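Long-range contact in conserved hypothetical alanine RICH protein (Mycobacterium tuberculosis, PDB 2IB0), which is of unknown function but folds as a four-helix bundle and probably belongs to the ferritin-like group of proteins: residues 94-106 with 142-154. Residues are numbered along the deposited sequence; the frame is centred on the assembly and turned at random.
Sequences SSAADAARLAVRM and TRWNRVLGAWPIT
Leu148 is the knob of this interface: its side chain drops into the hole bounded by Ala97, Ala100, Arg101 and Val104. Its two methyls divide the hollow, CD2 lying 3.7 Å from Ala100 CB and CD1 3.7 Å from Arg101 CG, where the leucine and the arginine chain cross at about a right angle. Arg101 then bends and ends in a salt bridge with Asp98, NH2 to OD1 2.9 Å, with OD1 lying somewhat out of the guanidinium plane.

One turn earlier on the helix, Trp144 presents a face to Ala103, whose CB stands 3.4 Å from the centroid of the five-membered ring and 7° off its normal, a CH-pi contact. The parent helices, 96-120 and 124-150, are the last two of the four-helix bundle; where 96-106 and 142-150 run antiparallel (155°), their axes come within 8.6 Å, a close approach that small residues such as Ala100 and Ala103 allow. Tyr40 and Val43 of helix 18-46 continue the core. Val104 splits its methyls: CG1, anti to the backbone N (chi1 173°), meets Asn145 OD1, while CG2 packs on Trp144 CB at 3.5 Å. Further along the chain, Trp151 brings CZ3 to 3.7 Å from Ala100 CB, and Val147 CG1 lies over one face of the Trp151 ring, toward its rim.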
loop_
_atom_site.group_PDB
_atom_site.type_symbol
_atom_site.label_atom_id
_atom_site.label_comp_id
_atom_site.label_asym_id
_atom_site.label_seq_id
_atom_site.Cartn_x
_atom_site.Cartn_y
_atom_site.Cartn_z
ATOM N N SER A 94 19.162 4.158 -20.150
ATOM C CA SER A 94 19.557 4.674 -21.439
ATOM C C SER A 94 18.402 4.787 -22.426
ATOM O O SER A 94 18.576 5.252 -23.534
ATOM C CB SER A 94 20.684 3.849 -22.029
ATOM O OG SER A 94 20.267 2.542 -22.256
ATOM N N SER A 95 17.208 4.367 -22.028
ATOM C CA SER A 95 16.094 4.547 -22.941
ATOM C C SER A 95 14.784 4.598 -22.190
ATOM O O SER A 95 14.720 4.357 -20.981
ATOM C CB SER A 95 16.067 3.441 -24.011
ATOM O OG SER A 95 15.616 2.238 -23.381
ATOM N N ALA A 96 13.737 4.951 -22.948
ATOM C CA ALA A 96 12.348 4.927 -22.473
ATOM C C ALA A 96 11.898 3.739 -21.627
ATOM O O ALA A 96 11.172 3.942 -20.651
ATOM C CB ALA A 96 11.363 5.231 -23.679
ATOM N N ALA A 97 12.355 2.509 -21.911
ATOM C CA ALA A 97 12.002 1.325 -21.058
ATOM C C ALA A 97 12.709 1.236 -19.715
ATOM O O ALA A 97 12.158 0.720 -18.699
ATOM C CB ALA A 97 12.197 0.057 -21.798
ATOM N N ASP A 98 13.938 1.735 -19.673
ATOM C CA ASP A 98 14.677 1.738 -18.424
ATOM C C ASP A 98 13.987 2.612 -17.392
ATOM O O ASP A 98 14.131 2.379 -16.202
ATOM C CB ASP A 98 16.068 2.264 -18.614
ATOM C CG ASP A 98 16.896 1.396 -19.489
ATOM O OD1 ASP A 98 16.676 0.170 -19.485
ATOM O OD2 ASP A 98 17.778 1.948 -20.170
ATOM N N ALA A 99 13.263 3.614 -17.863
ATOM C CA ALA A 99 12.700 4.652 -16.984
ATOM C C ALA A 99 11.519 4.156 -16.128
ATOM O O ALA A 99 11.410 4.541 -14.954
ATOM C CB ALA A 99 12.275 5.861 -17.795
ATOM N N ALA A 100 10.627 3.390 -16.743
ATOM C CA ALA A 100 9.596 2.608 -16.021
ATOM C C ALA A 100 10.178 1.628 -14.943
ATOM O O ALA A 100 9.676 1.570 -13.829
ATOM C CB ALA A 100 8.711 1.888 -17.011
ATOM N N ARG A 101 11.249 0.897 -15.266
ATOM C CA ARG A 101 11.924 0.097 -14.264
ATOM C C ARG A 101 12.501 0.961 -13.138
ATOM O O ARG A 101 12.490 0.570 -11.973
ATOM C CB ARG A 101 13.052 -0.727 -14.899
ATOM C CG ARG A 101 12.557 -1.974 -15.633
ATOM C CD ARG A 101 13.748 -2.918 -16.081
ATOM N NE ARG A 101 14.515 -2.409 -17.253
ATOM C CZ ARG A 101 14.078 -2.467 -18.524
ATOM N NH1 ARG A 101 12.856 -2.953 -18.792
ATOM N NH2 ARG A 101 14.831 -2.006 -19.525
ATOM N N LEU A 102 13.045 2.115 -13.496
ATOM C CA LEU A 102 13.594 3.031 -12.502
ATOM C C LEU A 102 12.470 3.475 -11.582
ATOM O O LEU A 102 12.662 3.546 -10.383
ATOM C CB LEU A 102 14.222 4.277 -13.186
ATOM C CG LEU A 102 14.751 5.421 -12.306
ATOM C CD1 LEU A 102 15.775 4.914 -11.305
ATOM C CD2 LEU A 102 15.350 6.527 -13.200
ATOM N N ALA A 103 11.351 3.858 -12.173
ATOM C CA ALA A 103 10.182 4.308 -11.399
ATOM C C ALA A 103 9.724 3.217 -10.418
ATOM O O ALA A 103 9.441 3.494 -9.269
ATOM C CB ALA A 103 9.031 4.688 -12.321
ATOM N N VAL A 104 9.690 1.967 -10.850
ATOM C CA VAL A 104 9.272 0.859 -9.939
ATOM C C VAL A 104 10.312 0.751 -8.795
ATOM O O VAL A 104 9.977 0.653 -7.611
ATOM C CB VAL A 104 9.188 -0.499 -10.701
ATOM C CG1 VAL A 104 8.933 -1.702 -9.725
ATOM C CG2 VAL A 104 8.154 -0.419 -11.804
ATOM N N ARG A 105 11.584 0.740 -9.151
ATOM C CA ARG A 105 12.620 0.602 -8.133
ATOM C C ARG A 105 12.515 1.745 -7.093
ATOM O O ARG A 105 12.670 1.512 -5.893
ATOM C CB ARG A 105 14.010 0.576 -8.774
ATOM C CG ARG A 105 15.092 0.902 -7.760
ATOM C CD ARG A 105 15.297 -0.221 -6.709
ATOM N NE ARG A 105 16.526 -0.928 -7.051
ATOM C CZ ARG A 105 17.698 -0.744 -6.457
ATOM N NH1 ARG A 105 17.833 0.082 -5.413
ATOM N NH2 ARG A 105 18.730 -1.430 -6.898
ATOM N N MET A 106 12.245 2.958 -7.565
ATOM C CA MET A 106 12.160 4.120 -6.689
ATOM C C MET A 106 10.965 4.038 -5.732
ATOM O O MET A 106 11.110 4.270 -4.563
ATOM C CB MET A 106 12.181 5.435 -7.483
ATOM C CG MET A 106 13.492 5.706 -8.262
ATOM S SD MET A 106 13.556 7.448 -8.734
ATOM C CE MET A 106 12.133 7.431 -9.876
ATOM N N THR A 142 2.781 -0.507 -8.616
ATOM C CA THR A 142 1.961 -1.407 -9.404
ATOM C C THR A 142 1.563 -0.723 -10.730
ATOM O O THR A 142 1.451 -1.377 -11.756
ATOM C CB THR A 142 0.641 -1.879 -8.682
ATOM O OG1 THR A 142 -0.263 -0.777 -8.610
ATOM C CG2 THR A 142 0.906 -2.362 -7.296
ATOM N N ARG A 143 1.281 0.579 -10.690
ATOM C CA ARG A 143 0.970 1.329 -11.914
ATOM C C ARG A 143 2.130 1.344 -12.950
ATOM O O ARG A 143 1.897 1.229 -14.134
ATOM C CB ARG A 143 0.574 2.773 -11.567
ATOM C CG ARG A 143 -0.689 2.796 -10.789
ATOM C CD ARG A 143 -1.181 4.207 -10.366
ATOM N NE ARG A 143 -1.556 4.986 -11.548
ATOM C CZ ARG A 143 -1.646 6.321 -11.616
ATOM N NH1 ARG A 143 -1.385 7.111 -10.556
ATOM N NH2 ARG A 143 -1.994 6.884 -12.778
ATOM N N TRP A 144 3.363 1.477 -12.500
ATOM C CA TRP A 144 4.519 1.411 -13.402
ATOM C C TRP A 144 4.820 -0.002 -13.907
ATOM O O TRP A 144 5.278 -0.167 -15.027
ATOM C CB TRP A 144 5.764 2.028 -12.749
ATOM C CG TRP A 144 5.722 3.512 -12.743
ATOM C CD1 TRP A 144 5.431 4.336 -11.678
ATOM C CD2 TRP A 144 5.996 4.379 -13.869
ATOM N NE1 TRP A 144 5.491 5.668 -12.083
ATOM C CE2 TRP A 144 5.851 5.719 -13.415
ATOM C CE3 TRP A 144 6.360 4.147 -15.213
ATOM C CZ2 TRP A 144 6.053 6.847 -14.271
ATOM C CZ3 TRP A 144 6.563 5.279 -16.068
ATOM C CH2 TRP A 144 6.398 6.601 -15.578
ATOM N N ASN A 145 4.530 -1.016 -13.077
ATOM C CA ASN A 145 4.642 -2.403 -13.467
ATOM C C ASN A 145 3.609 -2.775 -14.537
ATOM O O ASN A 145 3.872 -3.604 -15.402
ATOM C CB ASN A 145 4.451 -3.291 -12.254
ATOM C CG ASN A 145 5.761 -3.677 -11.593
ATOM O OD1 ASN A 145 5.901 -3.611 -10.335
ATOM N ND2 ASN A 145 6.727 -4.120 -12.410
ATOM N N ARG A 146 2.432 -2.168 -14.444
ATOM C CA ARG A 146 1.398 -2.312 -15.438
ATOM C C ARG A 146 1.850 -1.654 -16.759
ATOM O O ARG A 146 1.600 -2.194 -17.831
ATOM C CB ARG A 146 0.103 -1.681 -14.930
ATOM C CG ARG A 146 -1.113 -1.978 -15.736
ATOM C CD ARG A 146 -2.357 -1.633 -14.873
ATOM N NE ARG A 146 -2.539 -2.596 -13.772
ATOM C CZ ARG A 146 -2.862 -2.290 -12.503
ATOM N NH1 ARG A 146 -3.037 -1.036 -12.109
ATOM N NH2 ARG A 146 -2.989 -3.266 -11.613
ATOM N N VAL A 147 2.524 -0.503 -16.677
ATOM C CA VAL A 147 3.177 0.067 -17.853
ATOM C C VAL A 147 4.213 -0.899 -18.476
ATOM O O VAL A 147 4.150 -1.199 -19.680
ATOM C CB VAL A 147 3.784 1.482 -17.532
ATOM C CG1 VAL A 147 4.584 2.017 -18.735
ATOM C CG2 VAL A 147 2.651 2.460 -17.189
ATOM N N LEU A 148 5.175 -1.399 -17.689
ATOM C CA LEU A 148 6.169 -2.370 -18.216
ATOM C C LEU A 148 5.516 -3.566 -18.885
ATOM O O LEU A 148 5.932 -3.959 -19.953
ATOM C CB LEU A 148 7.072 -2.896 -17.094
ATOM C CG LEU A 148 8.136 -1.904 -16.633
ATOM C CD1 LEU A 148 8.856 -2.438 -15.381
ATOM C CD2 LEU A 148 9.118 -1.667 -17.787
ATOM N N GLY A 149 4.533 -4.184 -18.200
ATOM C CA GLY A 149 3.807 -5.376 -18.689
ATOM C C GLY A 149 3.071 -5.201 -20.010
ATOM O O GLY A 149 2.808 -6.172 -20.703
ATOM N N ALA A 150 2.686 -3.965 -20.330
ATOM C CA ALA A 150 2.119 -3.582 -21.622
ATOM C C ALA A 150 3.180 -3.250 -22.701
ATOM O O ALA A 150 2.835 -3.040 -23.887
ATOM C CB ALA A 150 1.166 -2.368 -21.433
ATOM N N TRP A 151 4.453 -3.187 -22.322
ATOM C CA TRP A 151 5.468 -3.017 -23.330
ATOM C C TRP A 151 6.124 -4.345 -23.671
ATOM O O TRP A 151 6.100 -5.252 -22.849
ATOM C CB TRP A 151 6.544 -2.038 -22.883
ATOM C CG TRP A 151 6.057 -0.652 -22.695
ATOM C CD1 TRP A 151 4.930 -0.099 -23.205
ATOM C CD2 TRP A 151 6.765 0.397 -22.002
ATOM N NE1 TRP A 151 4.850 1.222 -22.818
ATOM C CE2 TRP A 151 5.956 1.549 -22.062
ATOM C CE3 TRP A 151 7.980 0.449 -21.301
ATOM C CZ2 TRP A 151 6.341 2.768 -21.494
ATOM C CZ3 TRP A 151 8.381 1.704 -20.700
ATOM C CH2 TRP A 151 7.548 2.824 -20.806
ATOM N N PRO A 152 6.764 -4.440 -24.840
ATOM C CA PRO A 152 7.422 -5.737 -25.164
ATOM C C PRO A 152 8.520 -6.120 -24.118
ATOM O O PRO A 152 9.295 -5.277 -23.640
ATOM C CB PRO A 152 7.985 -5.549 -26.572
ATOM C CG PRO A 152 7.632 -4.166 -27.037
ATOM C CD PRO A 152 6.978 -3.402 -25.856
ATOM N N ILE A 153 8.500 -7.363 -23.672
ATOM C CA ILE A 153 9.581 -7.854 -22.788
ATOM C C ILE A 153 10.673 -8.297 -23.702
ATOM O O ILE A 153 10.435 -9.079 -24.633
ATOM C CB ILE A 153 9.127 -8.996 -21.860
ATOM C CG1 ILE A 153 7.807 -8.624 -21.117
ATOM C CG2 ILE A 153 10.285 -9.453 -20.927
ATOM C CD1 ILE A 153 7.808 -7.366 -20.257
ATOM N N THR A 154 11.870 -7.784 -23.514
ATOM C CA THR A 154 12.963 -8.331 -24.351
ATOM C C THR A 154 14.193 -8.767 -23.539
ATOM O O THR A 154 15.316 -8.274 -23.782
ATOM C CB THR A 154 13.368 -7.326 -25.404
ATOM O OG1 THR A 154 13.639 -6.086 -24.733
ATOM C CG2 THR A 154 12.207 -7.100 -26.384
#